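Long-range contact in NAD-dependent aldehyde dehydrogenase (Burkholderia multivorans, PDB 5UJU), which probably oxidises aldehydes to carboxylic acids with NAD+ as the electron acceptor: residues K64-G78 with D89-A103. Sequence-based numbering, arbitrary orientation.
Sequences KTFELDQPASGETVG and DIRYPKSTPDALIAA. With EDO (1,2-ethanediol), chain E.
A small two-stranded antiparallel sheet, V77 against Y92 and T76 against P93, joins 64-78 to 89-103 in the N-terminal part of this aldehyde dehydrogenase and shows how a loop can clasp an extended strand from both edges. On one edge V77 and Y92 exchange backbone bonds, Y92 N to V77 O at 2.8 Å, and K94 N continues the pairing to E75 O. On the other, R91 pairs with the start of 64-78 through backbone N and carbonyl oxygen: R91 N donates to K64 O and R91 O receives F66 N at 2.7 Å.

The R91 side chain, bent at chi2 and chi3, folds back over strand 76-77. NE and NH2 meet T76 OG1 side-on in the guanidinium plane (NE to OG1 3.1 Å), while NH1 reaches G78 O from above the carbonyl plane; V77 CA lies over one face. A water lies within hydrogen-bonding distance of G78 O and I90 O. The Y92 ring crosses F66 obliquely, F66 CB resting 3.5 Å from Y92 CD1, and its hydroxyl bonds E80.

Farther along, S73 uses both N and OG on K94 O, its OG placed between backbone N and carbonyl carbon (chi1 64°). S95 OG is modelled as donating to P71 O, though the 2.5 Å separation is doubtfully short, and weakly accepts from Q70 NE2, whose stronger partner is L270 O. P71 CG then packs 3.6 Å from A103 CB on helix 97-132, whose N-cap, T96, accepts A99 N through OG1.

Three bonds from R91 to two oxygens fix the guanidinium's rotation, and a long, weak ion pair with E274 may add attraction; backbone bonds on both edges of 91-94 tie it to 64-66 and 73-77, accompanied by apolar packing of P71, P93 and Y92.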
# COMPACT_ATOMS: atom_id res chain seq x y z
N LYS A 64 -17.97 37.75 -5.22
CA LYS A 64 -18.34 37.27 -6.55
C LYS A 64 -18.28 35.75 -6.57
O LYS A 64 -17.72 35.11 -5.68
CB LYS A 64 -17.45 37.90 -7.63
CG LYS A 64 -16.12 37.23 -7.86
CD LYS A 64 -15.40 37.91 -9.02
CE LYS A 64 -14.95 36.93 -10.07
NZ LYS A 64 -14.26 37.62 -11.19
N THR A 65 -18.85 35.18 -7.63
CA THR A 65 -18.82 33.74 -7.82
C THR A 65 -17.52 33.36 -8.51
O THR A 65 -17.15 33.94 -9.54
CB THR A 65 -20.02 33.28 -8.63
OG1 THR A 65 -21.21 33.64 -7.94
CG2 THR A 65 -20.01 31.75 -8.81
N PHE A 66 -16.82 32.38 -7.93
CA PHE A 66 -15.57 31.87 -8.46
C PHE A 66 -15.83 31.13 -9.78
O PHE A 66 -16.72 30.27 -9.85
CB PHE A 66 -14.93 30.94 -7.41
CG PHE A 66 -13.49 30.61 -7.68
CD1 PHE A 66 -12.47 31.34 -7.08
CD2 PHE A 66 -13.15 29.56 -8.53
CE1 PHE A 66 -11.14 31.04 -7.33
CE2 PHE A 66 -11.81 29.26 -8.78
CZ PHE A 66 -10.81 30.00 -8.18
N GLU A 67 -15.11 31.50 -10.82
CA GLU A 67 -15.35 30.99 -12.17
C GLU A 67 -14.59 29.69 -12.40
O GLU A 67 -13.36 29.64 -12.23
CB GLU A 67 -14.94 32.04 -13.21
CG GLU A 67 -15.48 33.44 -12.93
CD GLU A 67 -14.58 34.55 -13.47
OE1 GLU A 67 -14.61 34.79 -14.69
OE2 GLU A 67 -13.83 35.17 -12.67
N LEU A 68 -15.32 28.63 -12.72
CA LEU A 68 -14.79 27.38 -13.27
C LEU A 68 -15.69 26.93 -14.41
O LEU A 68 -16.90 27.14 -14.36
CB LEU A 68 -14.70 26.26 -12.24
CG LEU A 68 -13.81 26.42 -11.02
CD1 LEU A 68 -14.21 25.36 -10.00
CD2 LEU A 68 -12.36 26.24 -11.43
N ASP A 69 -15.10 26.31 -15.44
CA ASP A 69 -15.89 25.78 -16.55
C ASP A 69 -16.13 24.27 -16.43
O ASP A 69 -16.16 23.56 -17.44
CB ASP A 69 -15.24 26.12 -17.89
CG ASP A 69 -13.85 25.52 -18.05
OD1 ASP A 69 -13.32 24.94 -17.07
OD2 ASP A 69 -13.32 25.58 -19.18
N GLN A 70 -16.30 23.77 -15.22
CA GLN A 70 -16.67 22.38 -14.95
C GLN A 70 -18.19 22.26 -14.94
O GLN A 70 -18.90 23.27 -14.85
CB GLN A 70 -16.09 21.93 -13.59
CG GLN A 70 -16.69 22.63 -12.41
CD GLN A 70 -16.07 22.21 -11.07
OE1 GLN A 70 -14.87 21.95 -10.97
NE2 GLN A 70 -16.90 22.18 -10.02
N PRO A 71 -18.73 21.04 -15.04
CA PRO A 71 -20.20 20.89 -15.05
C PRO A 71 -20.81 21.45 -13.78
O PRO A 71 -20.26 21.31 -12.69
CB PRO A 71 -20.40 19.37 -15.15
CG PRO A 71 -19.14 18.84 -15.69
CD PRO A 71 -18.05 19.75 -15.18
N ALA A 72 -21.91 22.20 -13.93
CA ALA A 72 -22.48 22.88 -12.78
C ALA A 72 -23.99 22.98 -12.93
O ALA A 72 -24.53 22.92 -14.04
CB ALA A 72 -21.88 24.27 -12.61
N SER A 73 -24.66 23.15 -11.80
CA SER A 73 -26.12 23.19 -11.77
C SER A 73 -26.69 24.59 -12.00
O SER A 73 -27.90 24.72 -12.15
CB SER A 73 -26.63 22.66 -10.43
OG SER A 73 -26.19 23.52 -9.38
N GLY A 74 -25.84 25.62 -12.02
CA GLY A 74 -26.29 26.99 -12.05
C GLY A 74 -26.48 27.62 -10.69
O GLY A 74 -26.48 28.85 -10.58
N GLU A 75 -26.61 26.81 -9.65
CA GLU A 75 -26.65 27.32 -8.29
C GLU A 75 -25.23 27.55 -7.77
O GLU A 75 -24.25 27.09 -8.34
CB GLU A 75 -27.40 26.35 -7.37
CG GLU A 75 -28.79 26.80 -7.01
CD GLU A 75 -28.80 27.79 -5.85
OE1 GLU A 75 -29.79 27.79 -5.09
OE2 GLU A 75 -27.83 28.56 -5.71
N THR A 76 -25.13 28.31 -6.68
CA THR A 76 -23.84 28.52 -6.05
C THR A 76 -23.86 28.04 -4.60
O THR A 76 -24.91 27.74 -4.02
CB THR A 76 -23.43 30.00 -6.10
OG1 THR A 76 -24.32 30.76 -5.28
CG2 THR A 76 -23.50 30.50 -7.53
N VAL A 77 -22.67 28.01 -4.02
CA VAL A 77 -22.45 27.44 -2.70
C VAL A 77 -21.27 28.16 -2.07
O VAL A 77 -20.40 28.69 -2.77
CB VAL A 77 -22.21 25.91 -2.82
CG1 VAL A 77 -20.84 25.64 -3.41
CG2 VAL A 77 -22.30 25.25 -1.51
N GLY A 78 -21.25 28.22 -0.74
CA GLY A 78 -20.07 28.72 -0.05
C GLY A 78 -20.40 29.66 1.09
O GLY A 78 -21.09 30.67 0.89
N ASP A 89 -17.69 36.84 1.39
CA ASP A 89 -18.80 36.69 0.46
C ASP A 89 -18.35 36.05 -0.85
O ASP A 89 -18.63 36.54 -1.95
CB ASP A 89 -19.47 38.04 0.19
CG ASP A 89 -20.03 38.66 1.44
OD1 ASP A 89 -20.72 37.95 2.19
OD2 ASP A 89 -19.78 39.86 1.66
N ILE A 90 -17.63 34.95 -0.74
CA ILE A 90 -17.20 34.18 -1.90
C ILE A 90 -18.22 33.09 -2.16
O ILE A 90 -18.70 32.45 -1.22
CB ILE A 90 -15.81 33.58 -1.69
CG1 ILE A 90 -14.78 34.65 -1.34
CG2 ILE A 90 -15.41 32.79 -2.92
CD1 ILE A 90 -13.54 34.06 -0.72
N ARG A 91 -18.56 32.87 -3.43
CA ARG A 91 -19.40 31.74 -3.82
C ARG A 91 -18.69 30.93 -4.90
O ARG A 91 -17.82 31.43 -5.61
CB ARG A 91 -20.78 32.21 -4.30
CG ARG A 91 -21.54 33.05 -3.27
CD ARG A 91 -22.07 32.21 -2.10
NE ARG A 91 -23.27 31.49 -2.51
CZ ARG A 91 -24.05 30.77 -1.71
NH1 ARG A 91 -23.77 30.64 -0.41
NH2 ARG A 91 -25.13 30.18 -2.21
N TYR A 92 -19.07 29.66 -4.99
CA TYR A 92 -18.53 28.72 -5.97
C TYR A 92 -19.66 28.06 -6.74
O TYR A 92 -20.76 27.89 -6.20
CB TYR A 92 -17.67 27.65 -5.28
CG TYR A 92 -16.63 28.27 -4.38
CD1 TYR A 92 -15.39 28.63 -4.87
CD2 TYR A 92 -16.90 28.52 -3.02
CE1 TYR A 92 -14.44 29.22 -4.06
CE2 TYR A 92 -15.96 29.12 -2.20
CZ TYR A 92 -14.73 29.45 -2.72
OH TYR A 92 -13.78 30.03 -1.92
N PRO A 93 -19.44 27.68 -7.99
CA PRO A 93 -20.49 26.97 -8.73
C PRO A 93 -20.78 25.63 -8.08
O PRO A 93 -19.87 24.85 -7.81
CB PRO A 93 -19.90 26.81 -10.14
CG PRO A 93 -18.41 26.88 -9.95
CD PRO A 93 -18.19 27.81 -8.77
N LYS A 94 -22.06 25.37 -7.82
CA LYS A 94 -22.46 24.13 -7.16
C LYS A 94 -22.61 23.00 -8.18
O LYS A 94 -23.37 23.12 -9.15
CB LYS A 94 -23.76 24.35 -6.40
CG LYS A 94 -24.22 23.16 -5.58
CD LYS A 94 -25.54 23.47 -4.88
CE LYS A 94 -26.23 22.21 -4.36
NZ LYS A 94 -25.85 21.88 -2.97
N SER A 95 -21.86 21.91 -7.98
CA SER A 95 -21.95 20.73 -8.82
C SER A 95 -22.35 19.53 -7.97
O SER A 95 -22.15 19.51 -6.76
CB SER A 95 -20.62 20.42 -9.52
OG SER A 95 -20.14 21.55 -10.21
N THR A 96 -22.93 18.55 -8.60
CA THR A 96 -23.22 17.37 -7.82
C THR A 96 -22.07 16.38 -7.91
O THR A 96 -21.28 16.39 -8.86
CB THR A 96 -24.49 16.70 -8.32
OG1 THR A 96 -24.29 16.20 -9.65
CG2 THR A 96 -25.66 17.68 -8.29
N PRO A 97 -21.93 15.51 -6.90
CA PRO A 97 -20.97 14.40 -7.03
C PRO A 97 -21.18 13.60 -8.30
O PRO A 97 -20.21 13.25 -8.98
CB PRO A 97 -21.25 13.56 -5.77
CG PRO A 97 -21.75 14.55 -4.77
CD PRO A 97 -22.50 15.61 -5.54
N ASP A 98 -22.44 13.31 -8.63
CA ASP A 98 -22.78 12.60 -9.86
C ASP A 98 -22.16 13.25 -11.09
O ASP A 98 -21.48 12.59 -11.88
CB ASP A 98 -24.30 12.56 -9.99
CG ASP A 98 -24.81 11.19 -10.26
OD1 ASP A 98 -24.74 10.77 -11.43
OD2 ASP A 98 -25.26 10.53 -9.30
N ALA A 99 -22.40 14.55 -11.26
CA ALA A 99 -21.89 15.26 -12.44
C ALA A 99 -20.36 15.26 -12.47
O ALA A 99 -19.76 15.10 -13.53
CB ALA A 99 -22.42 16.69 -12.46
N LEU A 100 -19.71 15.43 -11.31
CA LEU A 100 -18.26 15.50 -11.32
C LEU A 100 -17.64 14.13 -11.53
O LEU A 100 -16.60 14.01 -12.18
CB LEU A 100 -17.74 16.15 -10.03
CG LEU A 100 -18.13 17.60 -9.78
CD1 LEU A 100 -17.40 18.10 -8.52
CD2 LEU A 100 -17.79 18.50 -10.97
N ILE A 101 -18.26 13.08 -10.99
CA ILE A 101 -17.78 11.74 -11.28
C ILE A 101 -17.88 11.44 -12.78
O ILE A 101 -16.96 10.86 -13.37
CB ILE A 101 -18.56 10.70 -10.45
CG1 ILE A 101 -18.09 10.73 -8.99
CG2 ILE A 101 -18.42 9.31 -11.06
CD1 ILE A 101 -18.91 9.85 -8.08
N ALA A 102 -18.99 11.84 -13.41
CA ALA A 102 -19.10 11.61 -14.87
C ALA A 102 -18.05 12.42 -15.63
O ALA A 102 -17.43 11.91 -16.58
CB ALA A 102 -20.50 11.95 -15.38
N ALA A 103 -17.82 13.67 -15.23
CA ALA A 103 -16.85 14.50 -15.94
C ALA A 103 -15.43 13.95 -15.78
O ALA A 103 -14.64 13.95 -16.73
CB ALA A 103 -16.94 15.95 -15.47
C1 EDO E . -16.63 42.12 -1.04
O1 EDO E . -15.96 42.57 0.15
C2 EDO E . -18.11 42.00 -0.73
O2 EDO E . -18.24 41.55 0.63
O HOH W 1 -20.68 33.31 0.79